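Local coordinates for purine-binding protein BAB2_0673 (Brucella melitensis biovar Abortus, PDB 3S99) that binds adenine and probably other purines such as guanine, and may feed an ABC-type uptake system for them, at residues 170-175 with 314-319; 135-140 with 174-179; 64-69 with 76-81; 32-35 with 41-44. All blocks are in the same frame, centred on the assembly; numbering follows the deposited sequence.

Contact 1: 170-175 with 314-319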
loop_
_atom_site.group_PDB
_atom_site.type_symbol
_atom_site.label_atom_id
_atom_site.label_comp_id
_atom_site.label_asym_id
_atom_site.label_seq_id
_atom_site.Cartn_x
_atom_site.Cartn_y
_atom_site.Cartn_z
ATOM N N PHE A 170 -10.928 -5.679 0.823
ATOM C CA PHE A 170 -10.727 -6.866 1.637
ATOM C C PHE A 170 -12.050 -7.539 2.037
ATOM O O PHE A 170 -12.224 -8.756 1.884
ATOM C CB PHE A 170 -9.890 -6.493 2.865
ATOM C CG PHE A 170 -9.618 -7.640 3.796
ATOM C CD1 PHE A 170 -8.669 -8.593 3.487
ATOM C CD2 PHE A 170 -10.286 -7.732 5.014
ATOM C CE1 PHE A 170 -8.411 -9.644 4.358
ATOM C CE2 PHE A 170 -10.033 -8.800 5.885
ATOM C CZ PHE A 170 -9.095 -9.732 5.566
ATOM N N MET A 171 -13.007 -6.720 2.486
ATOM C CA MET A 171 -14.315 -7.205 2.874
ATOM C C MET A 171 -15.064 -7.812 1.661
ATOM O O MET A 171 -15.670 -8.909 1.768
ATOM C CB MET A 171 -15.126 -6.048 3.510
ATOM C CG MET A 171 -16.486 -6.415 4.067
ATOM S SD MET A 171 -16.514 -7.688 5.402
ATOM C CE MET A 171 -15.024 -7.227 6.260
ATOM N N LEU A 172 -15.040 -7.120 0.524
ATOM C CA LEU A 172 -15.725 -7.620 -0.669
ATOM C C LEU A 172 -15.142 -8.977 -1.091
ATOM O O LEU A 172 -15.891 -9.879 -1.466
ATOM C CB LEU A 172 -15.642 -6.619 -1.839
ATOM C CG LEU A 172 -16.446 -5.319 -1.638
ATOM C CD1 LEU A 172 -16.121 -4.248 -2.699
ATOM C CD2 LEU A 172 -17.933 -5.607 -1.686
ATOM N N GLY A 173 -13.817 -9.102 -1.058
ATOM C CA GLY A 173 -13.147 -10.373 -1.318
ATOM C C GLY A 173 -13.631 -11.474 -0.376
ATOM O O GLY A 173 -14.052 -12.552 -0.816
ATOM N N ALA A 174 -13.595 -11.190 0.925
ATOM C CA ALA A 174 -14.074 -12.151 1.927
ATOM C C ALA A 174 -15.532 -12.530 1.676
ATOM O O ALA A 174 -15.890 -13.706 1.767
ATOM C CB ALA A 174 -13.913 -11.600 3.317
ATOM N N GLN A 175 -16.363 -11.529 1.379
ATOM C CA GLN A 175 -17.781 -11.741 1.164
ATOM C C GLN A 175 -18.106 -12.517 -0.094
ATOM O O GLN A 175 -19.221 -12.971 -0.218
ATOM C CB GLN A 175 -18.556 -10.415 1.126
ATOM C CG GLN A 175 -18.647 -9.697 2.453
ATOM C CD GLN A 175 -19.272 -8.305 2.331
ATOM O OE1 GLN A 175 -19.350 -7.722 1.226
ATOM N NE2 GLN A 175 -19.749 -7.776 3.461
ATOM N N ASN A 314 -12.606 -6.619 -11.334
ATOM C CA ASN A 314 -12.395 -5.397 -10.612
ATOM C C ASN A 314 -13.182 -5.495 -9.319
ATOM O O ASN A 314 -14.411 -5.476 -9.335
ATOM C CB ASN A 314 -12.833 -4.189 -11.444
ATOM C CG ASN A 314 -11.967 -4.008 -12.683
ATOM O OD1 ASN A 314 -12.424 -4.202 -13.815
ATOM N ND2 ASN A 314 -10.707 -3.651 -12.475
ATOM N N PRO A 315 -12.470 -5.604 -8.190
ATOM C CA PRO A 315 -13.053 -5.671 -6.866
ATOM C C PRO A 315 -14.245 -4.752 -6.683
ATOM O O PRO A 315 -15.255 -5.194 -6.138
ATOM C CB PRO A 315 -11.890 -5.226 -5.950
ATOM C CG PRO A 315 -10.708 -5.733 -6.624
ATOM C CD PRO A 315 -10.995 -5.555 -8.116
ATOM N N PHE A 316 -14.157 -3.501 -7.136
ATOM C CA PHE A 316 -15.274 -2.571 -6.990
ATOM C C PHE A 316 -16.230 -2.607 -8.176
ATOM O O PHE A 316 -16.314 -1.666 -8.950
ATOM C CB PHE A 316 -14.761 -1.175 -6.737
ATOM C CG PHE A 316 -13.956 -1.063 -5.452
ATOM C CD1 PHE A 316 -14.562 -1.317 -4.215
ATOM C CD2 PHE A 316 -12.622 -0.738 -5.476
ATOM C CE1 PHE A 316 -13.839 -1.219 -3.067
ATOM C CE2 PHE A 316 -11.894 -0.631 -4.306
ATOM C CZ PHE A 316 -12.517 -0.866 -3.108
ATOM N N THR A 317 -16.948 -3.723 -8.280
ATOM C CA THR A 317 -17.966 -3.965 -9.317
ATOM C C THR A 317 -19.225 -4.459 -8.622
ATOM O O THR A 317 -19.169 -5.428 -7.872
ATOM C CB THR A 317 -17.504 -5.044 -10.314
ATOM O OG1 THR A 317 -16.258 -4.634 -10.893
ATOM C CG2 THR A 317 -18.565 -5.274 -11.448
ATOM N N GLY A 318 -20.344 -3.796 -8.875
ATOM C CA GLY A 318 -21.613 -4.106 -8.220
ATOM C C GLY A 318 -22.162 -5.508 -8.479
ATOM O O GLY A 318 -21.643 -6.241 -9.319
ATOM N N PRO A 319 -23.214 -5.901 -7.742
ATOM C CA PRO A 319 -23.978 -5.084 -6.796
ATOM C C PRO A 319 -23.195 -4.862 -5.507
ATOM O O PRO A 319 -22.591 -5.813 -5.012
ATOM C CB PRO A 319 -25.219 -5.945 -6.538
ATOM C CG PRO A 319 -24.739 -7.337 -6.676
ATOM C CD PRO A 319 -23.640 -7.316 -7.705
#
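L172, on helix 161-175 of this two-lobed periplasmic-binding-protein fold, meets P315 and F316 of the long loop that runs from helix 295-310 to strand 320-321. The tight part is small. One methyl of the leucine, CD1, touches F316 CD1 at 3.6 Å, approaching the ring obliquely, and also lies 3.7 Å from P315 O. The two side chains run at about a right angle. In L172 a chi1 of -69° sets CG anti to the carbonyl carbon, and chi2 of 169° then directs CD1, rather than CD2, at the loop. The F316 ring sinks further into the protein, where N168, S169, Y133, A335 and M343 press on it, and P315 packs on Y137 and S169. L172 itself remains partly exposed, and the loop becomes looser as it goes on: T317 and G318 draw away from the helix, and P319 is exposed, following a cis peptide bond. F316 is the centre of an inverse gamma turn, closed by a weak bond from T317 N to P315 O. A second bond ties the loop on this open side: T317 OG1 donates to N314 O over 2.6 Å, tilted 15° from the carbonyl plane.

Contact 2: 135-140 with 174-179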
loop_
_atom_site.group_PDB
_atom_site.type_symbol
_atom_site.label_atom_id
_atom_site.label_comp_id
_atom_site.label_asym_id
_atom_site.label_seq_id
_atom_site.Cartn_x
_atom_site.Cartn_y
_atom_site.Cartn_z
ATOM N N GLY A 135 -4.696 -6.302 -4.343
ATOM C CA GLY A 135 -4.126 -7.306 -3.454
ATOM C C GLY A 135 -5.012 -7.572 -2.265
ATOM O O GLY A 135 -5.105 -8.696 -1.799
ATOM N N ARG A 136 -5.671 -6.544 -1.758
ATOM C CA ARG A 136 -6.556 -6.722 -0.627
ATOM C C ARG A 136 -7.689 -7.700 -0.959
ATOM O O ARG A 136 -8.148 -8.446 -0.091
ATOM C CB ARG A 136 -7.173 -5.393 -0.234
ATOM C CG ARG A 136 -6.170 -4.384 0.307
ATOM C CD ARG A 136 -5.772 -4.728 1.705
ATOM N NE ARG A 136 -4.845 -3.721 2.226
ATOM C CZ ARG A 136 -4.179 -3.812 3.360
ATOM N NH1 ARG A 136 -4.273 -4.875 4.132
ATOM N NH2 ARG A 136 -3.388 -2.807 3.714
ATOM N N TYR A 137 -8.160 -7.676 -2.200
ATOM C CA TYR A 137 -9.277 -8.516 -2.583
ATOM C C TYR A 137 -8.885 -9.969 -2.488
ATOM O O TYR A 137 -9.594 -10.762 -1.874
ATOM C CB TYR A 137 -9.773 -8.163 -3.978
ATOM C CG TYR A 137 -11.040 -8.865 -4.361
ATOM C CD1 TYR A 137 -10.995 -10.076 -5.047
ATOM C CD2 TYR A 137 -12.290 -8.316 -4.059
ATOM C CE1 TYR A 137 -12.135 -10.714 -5.420
ATOM C CE2 TYR A 137 -13.440 -8.937 -4.454
ATOM C CZ TYR A 137 -13.358 -10.134 -5.116
ATOM O OH TYR A 137 -14.489 -10.777 -5.483
ATOM N N VAL A 138 -7.732 -10.307 -3.056
ATOM C CA VAL A 138 -7.171 -11.616 -2.941
ATOM C C VAL A 138 -6.999 -12.054 -1.488
ATOM O O VAL A 138 -7.348 -13.166 -1.124
ATOM C CB VAL A 138 -5.783 -11.707 -3.622
ATOM C CG1 VAL A 138 -5.332 -13.129 -3.628
ATOM C CG2 VAL A 138 -5.820 -11.136 -5.035
ATOM N N GLN A 139 -6.477 -11.157 -0.632
ATOM C CA GLN A 139 -6.328 -11.513 0.767
ATOM C C GLN A 139 -7.675 -11.778 1.428
ATOM O O GLN A 139 -7.769 -12.595 2.340
ATOM C CB GLN A 139 -5.508 -10.421 1.527
ATOM C CG GLN A 139 -4.105 -10.308 0.957
ATOM C CD GLN A 139 -3.125 -9.392 1.673
ATOM O OE1 GLN A 139 -1.923 -9.594 1.530
ATOM N NE2 GLN A 139 -3.612 -8.369 2.394
ATOM N N GLY A 140 -8.712 -11.060 1.019
ATOM C CA GLY A 140 -10.026 -11.237 1.606
ATOM C C GLY A 140 -10.568 -12.610 1.251
ATOM O O GLY A 140 -11.125 -13.318 2.102
ATOM N N ALA A 174 -13.595 -11.190 0.925
ATOM C CA ALA A 174 -14.074 -12.151 1.927
ATOM C C ALA A 174 -15.532 -12.530 1.676
ATOM O O ALA A 174 -15.890 -13.706 1.767
ATOM C CB ALA A 174 -13.913 -11.600 3.317
ATOM N N GLN A 175 -16.363 -11.529 1.379
ATOM C CA GLN A 175 -17.781 -11.741 1.164
ATOM C C GLN A 175 -18.106 -12.517 -0.094
ATOM O O GLN A 175 -19.221 -12.971 -0.218
ATOM C CB GLN A 175 -18.556 -10.415 1.126
ATOM C CG GLN A 175 -18.647 -9.697 2.453
ATOM C CD GLN A 175 -19.272 -8.305 2.331
ATOM O OE1 GLN A 175 -19.350 -7.722 1.226
ATOM N NE2 GLN A 175 -19.749 -7.776 3.461
ATOM N N SER A 176 -17.144 -12.704 -1.005
ATOM C CA SER A 176 -17.353 -13.588 -2.147
ATOM C C SER A 176 -17.182 -15.056 -1.775
ATOM O O SER A 176 -17.302 -15.924 -2.639
ATOM C CB SER A 176 -16.350 -13.281 -3.256
ATOM O OG SER A 176 -15.075 -13.714 -2.872
ATOM N N VAL A 177 -16.837 -15.314 -0.519
ATOM C CA VAL A 177 -16.770 -16.667 0.041
ATOM C C VAL A 177 -17.733 -16.803 1.223
ATOM O O VAL A 177 -18.600 -17.688 1.219
ATOM C CB VAL A 177 -15.361 -16.992 0.512
ATOM C CG1 VAL A 177 -15.330 -18.366 1.157
ATOM C CG2 VAL A 177 -14.388 -16.897 -0.695
ATOM N N ASN A 178 -17.547 -15.958 2.229
ATOM C CA ASN A 178 -18.357 -15.977 3.432
ATOM C C ASN A 178 -19.132 -14.634 3.552
ATOM O O ASN A 178 -18.551 -13.594 3.866
ATOM C CB ASN A 178 -17.462 -16.231 4.635
ATOM C CG ASN A 178 -18.212 -16.191 5.958
ATOM O OD1 ASN A 178 -19.432 -15.935 6.002
ATOM N ND2 ASN A 178 -17.488 -16.466 7.053
ATOM N N PRO A 179 -20.446 -14.645 3.252
ATOM C CA PRO A 179 -21.190 -13.380 3.240
ATOM C C PRO A 179 -21.218 -12.728 4.605
ATOM O O PRO A 179 -21.470 -11.520 4.712
ATOM C CB PRO A 179 -22.604 -13.809 2.869
ATOM C CG PRO A 179 -22.690 -15.257 3.380
ATOM C CD PRO A 179 -21.335 -15.813 3.049
#
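A174 and G140 bury the most surface here and bring helices 161-175 and 132-146 to within 4.2 Å, measured from G140 CA to A174 CA. G140 has no side chain, so the two backbones can lie almost against each other. Its carbonyl oxygen fills the join: G140 O takes a CA-H...O contact from A174 CA at 3.2 Å, bent to 129° at the hydrogen, and A174 CB sits against the same oxygen at 3.5 Å. A174 also packs on A144, one turn further along the same helix as G140, and on F181. Its carbonyl oxygen is gripped twice, by N178 N at 2.8 Å and V177 N at 3.0 Å, as the chain turns off the helix. Y137 is the third contributor. With CG anti to the backbone N (chi1 -172°), the ring reaches along the neighbouring helix past S169 and L172, and its hydroxyl arrives at the exposed S176, where OH lies 3.8 Å from CB. The serine hydroxyl is committed to G173 O. Such close passage of small residues joins helix 132-146, which follows strand 125-130 of the parallel sheet, to helix 161-175, the connecting helix of the beta-alpha-beta crossover between strands 151-156 and 182-187 in the second lobe.

Contact 3: 64-69 with 76-81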
loop_
_atom_site.group_PDB
_atom_site.type_symbol
_atom_site.label_atom_id
_atom_site.label_comp_id
_atom_site.label_asym_id
_atom_site.label_seq_id
_atom_site.Cartn_x
_atom_site.Cartn_y
_atom_site.Cartn_z
ATOM N N THR A 64 20.584 9.362 -2.460
ATOM C CA THR A 64 20.620 9.842 -1.070
ATOM C C THR A 64 19.244 9.683 -0.483
ATOM O O THR A 64 18.266 9.850 -1.195
ATOM C CB THR A 64 20.916 11.348 -0.991
ATOM O OG1 THR A 64 22.131 11.623 -1.669
ATOM C CG2 THR A 64 21.050 11.813 0.468
ATOM N N PHE A 65 19.142 9.363 0.801
ATOM C CA PHE A 65 17.838 9.418 1.469
ATOM C C PHE A 65 17.820 10.011 2.877
ATOM O O PHE A 65 18.847 10.109 3.551
ATOM C CB PHE A 65 17.112 8.056 1.459
ATOM C CG PHE A 65 17.692 7.006 2.378
ATOM C CD1 PHE A 65 17.197 6.852 3.675
ATOM C CD2 PHE A 65 18.653 6.124 1.926
ATOM C CE1 PHE A 65 17.678 5.882 4.508
ATOM C CE2 PHE A 65 19.161 5.129 2.769
ATOM C CZ PHE A 65 18.678 5.006 4.062
ATOM N N LEU A 66 16.625 10.414 3.281
ATOM C CA LEU A 66 16.338 10.820 4.665
ATOM C C LEU A 66 15.176 9.986 5.103
ATOM O O LEU A 66 14.297 9.699 4.297
ATOM C CB LEU A 66 15.999 12.306 4.730
ATOM C CG LEU A 66 17.167 13.274 4.518
ATOM C CD1 LEU A 66 16.682 14.727 4.554
ATOM C CD2 LEU A 66 18.287 13.082 5.534
ATOM N N GLU A 67 15.171 9.575 6.379
ATOM C CA GLU A 67 14.150 8.684 6.867
ATOM C C GLU A 67 13.404 9.296 8.059
ATOM O O GLU A 67 13.847 10.280 8.644
ATOM C CB GLU A 67 14.762 7.317 7.222
ATOM C CG GLU A 67 15.873 7.376 8.236
ATOM C CD GLU A 67 16.479 6.010 8.550
ATOM O OE1 GLU A 67 16.111 5.421 9.581
ATOM O OE2 GLU A 67 17.343 5.534 7.792
ATOM N N ASN A 68 12.282 8.697 8.419
ATOM C CA ASN A 68 11.455 9.173 9.547
ATOM C C ASN A 68 11.137 10.667 9.409
ATOM O O ASN A 68 11.174 11.405 10.377
ATOM C CB ASN A 68 12.128 8.857 10.896
ATOM C CG ASN A 68 12.118 7.357 11.225
ATOM O OD1 ASN A 68 11.080 6.726 11.169
ATOM N ND2 ASN A 68 13.284 6.791 11.558
ATOM N N VAL A 69 10.883 11.110 8.183
ATOM C CA VAL A 69 10.558 12.508 7.904
ATOM C C VAL A 69 9.035 12.687 8.093
ATOM O O VAL A 69 8.249 12.112 7.339
ATOM C CB VAL A 69 10.964 12.884 6.463
ATOM C CG1 VAL A 69 10.548 14.311 6.114
ATOM C CG2 VAL A 69 12.455 12.716 6.256
ATOM N N GLU A 76 8.635 19.629 4.226
ATOM C CA GLU A 76 9.068 20.812 3.444
ATOM C C GLU A 76 10.577 21.066 3.547
ATOM O O GLU A 76 11.257 21.174 2.519
ATOM C CB GLU A 76 8.277 22.074 3.869
ATOM C CG GLU A 76 6.758 21.963 3.562
ATOM C CD GLU A 76 5.919 23.082 4.186
ATOM O OE1 GLU A 76 6.491 24.124 4.520
ATOM O OE2 GLU A 76 4.687 22.933 4.313
ATOM N N ARG A 77 11.105 21.099 4.776
ATOM C CA ARG A 77 12.525 21.410 4.999
ATOM C C ARG A 77 13.385 20.293 4.449
ATOM O O ARG A 77 14.397 20.546 3.833
ATOM C CB ARG A 77 12.826 21.590 6.480
ATOM C CG ARG A 77 14.272 22.062 6.831
ATOM C CD ARG A 77 14.554 22.073 8.336
ATOM N NE ARG A 77 14.151 20.815 8.943
ATOM C CZ ARG A 77 13.163 20.641 9.825
ATOM N NH1 ARG A 77 12.454 21.665 10.313
ATOM N NH2 ARG A 77 12.905 19.405 10.252
ATOM N N SER A 78 12.952 19.041 4.638
ATOM C CA SER A 78 13.762 17.901 4.224
ATOM C C SER A 78 13.824 17.758 2.684
ATOM O O SER A 78 14.887 17.461 2.126
ATOM C CB SER A 78 13.266 16.619 4.886
ATOM O OG SER A 78 13.370 16.677 6.300
ATOM N N ILE A 79 12.678 17.918 2.012
ATOM C CA ILE A 79 12.635 17.969 0.562
ATOM C C ILE A 79 13.472 19.141 0.009
ATOM O O ILE A 79 14.253 18.971 -0.940
ATOM C CB ILE A 79 11.170 18.044 0.024
ATOM C CG1 ILE A 79 10.369 16.792 0.426
ATOM C CG2 ILE A 79 11.160 18.131 -1.472
ATOM C CD1 ILE A 79 8.888 17.052 0.611
ATOM N N LYS A 80 13.328 20.327 0.598
ATOM C CA LYS A 80 14.135 21.493 0.170
ATOM C C LYS A 80 15.628 21.243 0.328
ATOM O O LYS A 80 16.435 21.580 -0.567
ATOM C CB LYS A 80 13.743 22.786 0.914
ATOM N N ARG A 81 16.011 20.680 1.486
ATOM C CA ARG A 81 17.398 20.367 1.743
ATOM C C ARG A 81 17.989 19.406 0.696
ATOM O O ARG A 81 19.093 19.602 0.258
ATOM C CB ARG A 81 17.558 19.767 3.143
ATOM C CG ARG A 81 18.983 19.767 3.608
ATOM C CD ARG A 81 19.088 19.328 5.038
ATOM N NE ARG A 81 18.708 20.373 5.983
ATOM C CZ ARG A 81 18.658 20.179 7.290
ATOM N NH1 ARG A 81 18.928 18.967 7.790
ATOM N NH2 ARG A 81 18.316 21.174 8.101
#
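L66 and V69 both press on S78, joining the end of strand 61-66 to helix 73-84. Together with strand 89-92 these elements form a beta-alpha-beta crossover of the first lobe's parallel sheet, in which 61-66 is an outermost strand and 27-32 lies between the two strands.

The contact across the segments is made by van der Waals packing. From the strand, L66 puts CD1 against S78 CB at 3.9 Å; the same methyl is 4.1 Å from S78 O, so it rests on the helix backbone as well as on the side chain. V69, after the strand has ended and the chain has turned, comes in beside it with CG1, which is 3.8 Å from S78 CB. Its CG1 is anti to the backbone N (chi1 176°), which turns this branch to the helix. L66, V69 and the nearby I79 all also pack on I32 of the neighbouring strand, so the touching side chains belong to the layer between sheet and helix. F65 faces the other way, with its ring on F31, Y33 and P37.

Polar bonds lie around this packing. L66 is bonded through its backbone to F31 and Y33, and V69 O accepts a hydrogen bond from Y97 OH. On the helix, R77 forms a salt bridge with D74. The hydroxyl of S78 is held by D74 O inside its own helix, and this same OG is approached by V69 CG1 at 3.7 Å.

Contact 4: 32-35 with 41-44. With ADE (adenine), chain T.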
loop_
_atom_site.group_PDB
_atom_site.type_symbol
_atom_site.label_atom_id
_atom_site.label_comp_id
_atom_site.label_asym_id
_atom_site.label_seq_id
_atom_site.Cartn_x
_atom_site.Cartn_y
_atom_site.Cartn_z
ATOM N N ILE A 32 12.813 10.586 0.186
ATOM C CA ILE A 32 12.302 10.940 1.505
ATOM C C ILE A 32 11.391 9.808 2.003
ATOM O O ILE A 32 10.399 9.485 1.333
ATOM C CB ILE A 32 11.478 12.234 1.430
ATOM C CG1 ILE A 32 12.329 13.381 0.869
ATOM C CG2 ILE A 32 10.965 12.594 2.825
ATOM C CD1 ILE A 32 13.499 13.776 1.762
ATOM N N TYR A 33 11.713 9.217 3.164
ATOM C CA TYR A 33 10.915 8.132 3.715
ATOM C C TYR A 33 10.200 8.614 5.000
ATOM O O TYR A 33 10.767 9.320 5.792
ATOM C CB TYR A 33 11.768 6.921 4.086
ATOM C CG TYR A 33 12.638 6.329 2.991
ATOM C CD1 TYR A 33 12.204 6.265 1.660
ATOM C CD2 TYR A 33 13.859 5.777 3.300
ATOM C CE1 TYR A 33 13.013 5.703 0.665
ATOM C CE2 TYR A 33 14.675 5.194 2.295
ATOM C CZ TYR A 33 14.222 5.156 0.999
ATOM O OH TYR A 33 15.012 4.605 0.040
ATOM N N ILE A 34 8.969 8.163 5.197
ATOM C CA ILE A 34 8.196 8.482 6.396
ATOM C C ILE A 34 8.646 7.584 7.578
ATOM O O ILE A 34 8.467 7.942 8.731
ATOM C CB ILE A 34 6.681 8.331 6.107
ATOM C CG1 ILE A 34 5.824 8.850 7.278
ATOM C CG2 ILE A 34 6.317 6.864 5.813
ATOM C CD1 ILE A 34 5.453 10.270 7.184
ATOM N N GLY A 35 9.254 6.436 7.288
ATOM C CA GLY A 35 9.820 5.583 8.330
ATOM C C GLY A 35 11.255 5.175 8.035
ATOM O O GLY A 35 11.931 5.796 7.183
ATOM N N GLY A 41 8.850 -3.318 5.849
ATOM C CA GLY A 41 7.543 -3.218 5.182
ATOM C C GLY A 41 7.587 -2.097 4.156
ATOM O O GLY A 41 8.328 -2.175 3.177
ATOM N N TRP A 42 6.816 -1.041 4.412
ATOM C CA TRP A 42 6.593 0.034 3.449
ATOM C C TRP A 42 7.857 0.769 3.084
ATOM O O TRP A 42 8.175 0.900 1.919
ATOM C CB TRP A 42 5.607 1.054 4.025
ATOM C CG TRP A 42 5.459 2.290 3.182
ATOM C CD1 TRP A 42 6.118 3.487 3.319
ATOM C CD2 TRP A 42 4.615 2.418 2.045
ATOM N NE1 TRP A 42 5.681 4.380 2.345
ATOM C CE2 TRP A 42 4.780 3.731 1.536
ATOM C CE3 TRP A 42 3.694 1.560 1.431
ATOM C CZ2 TRP A 42 4.063 4.200 0.419
ATOM C CZ3 TRP A 42 3.015 2.009 0.285
ATOM C CH2 TRP A 42 3.198 3.320 -0.200
ATOM N N THR A 43 8.572 1.310 4.070
ATOM C CA THR A 43 9.768 2.094 3.738
ATOM C C THR A 43 10.874 1.166 3.193
ATOM O O THR A 43 11.614 1.501 2.251
ATOM C CB THR A 43 10.242 2.930 4.918
ATOM O OG1 THR A 43 9.347 4.050 5.068
ATOM C CG2 THR A 43 11.686 3.438 4.679
ATOM N N TYR A 44 10.943 -0.030 3.761
ATOM C CA TYR A 44 11.906 -1.038 3.324
ATOM C C TYR A 44 11.765 -1.341 1.819
ATOM O O TYR A 44 12.755 -1.400 1.110
ATOM C CB TYR A 44 11.677 -2.301 4.136
ATOM C CG TYR A 44 12.472 -3.498 3.704
ATOM C CD1 TYR A 44 13.836 -3.581 3.972
ATOM C CD2 TYR A 44 11.857 -4.582 3.062
ATOM C CE1 TYR A 44 14.580 -4.725 3.599
ATOM C CE2 TYR A 44 12.590 -5.719 2.686
ATOM C CZ TYR A 44 13.932 -5.779 2.959
ATOM O OH TYR A 44 14.658 -6.859 2.575
HETATM N N9 ADE T . 1.450 6.723 1.845
HETATM C C8 ADE T . 0.495 6.031 1.133
HETATM N N7 ADE T . 0.329 4.783 1.499
HETATM C C5 ADE T . 1.267 4.705 2.536
HETATM C C6 ADE T . 1.575 3.640 3.337
HETATM N N6 ADE T . 0.922 2.493 3.097
HETATM N N1 ADE T . 2.544 3.811 4.294
HETATM C C2 ADE T . 3.131 5.015 4.417
HETATM N N3 ADE T . 2.913 6.118 3.702
HETATM C C4 ADE T . 1.957 5.867 2.777
HETATM O O HOH W 1 8.215 6.077 3.278
#
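I34 and W42 meet beside the bound adenine, while T43, one residue on, wedges between Y33 and G35. The indole of W42 can be followed outward. Its CB is still at the margin of the purine, 4.1 Å from N1. With CG anti to the backbone N (chi1 172°), the ring then swings under the base: CG and CD2 lie against N1, which stands 3.3 Å above the indole plane, offset toward its rim. On the pyrrole side, CD1 faces C2 and also receives I34 CG2 obliquely at 4.2 Å. NE1 comes within 3.3 Å of adenine C2, while its N-H is engaged by T93 O, a bond that helps fix the rotation of the ring. On the benzene side, CE3 reaches the exocyclic N6 at 3.4 Å, and CZ2 and CH2 end beneath C5. I34 CG2 touches the purine too, at C2.

Behind the tryptophan, T43 CG2 packs on Y33 CD2 at 3.5 Å, and the tyrosine hydroxyl continues to D47. One water links the segments: it accepts from I34 N at 2.9 Å and donates to T43 OG1 at the same distance. The start of the helix is secured by D39, whose carboxylate bonds the backbone nitrogens of G41, T43 and Y44. With W191, D217 and S94, which hydrogen-bonds adenine through OG, this loop and helix start make up part of the purine-binding site in the cleft of a BMP-family lipoprotein.

Along the chain the order is contact 4, contact 3, contact 2, contact 1. The first two lie at the ends of neighbouring strands 27-32 and 61-66 of the parallel sheet and on the helices that follow them; their centres are about 12 Å apart, and they touch through probable backbone hydrogen bonds, L66 O with Y33 N and V69 N with Y33 O. Contacts 1 and 2, centred about 7 Å from each other, share A174 and Q175 on helix 161-175, which serves the second sheet. The pairs lie on opposite sides of the chain's centre, contact 4 being about 29 Å from contact 1 between centres. Contact 4 alone holds adenine-binding residues; the others join helices, strands and loops within the two-lobed body around that site.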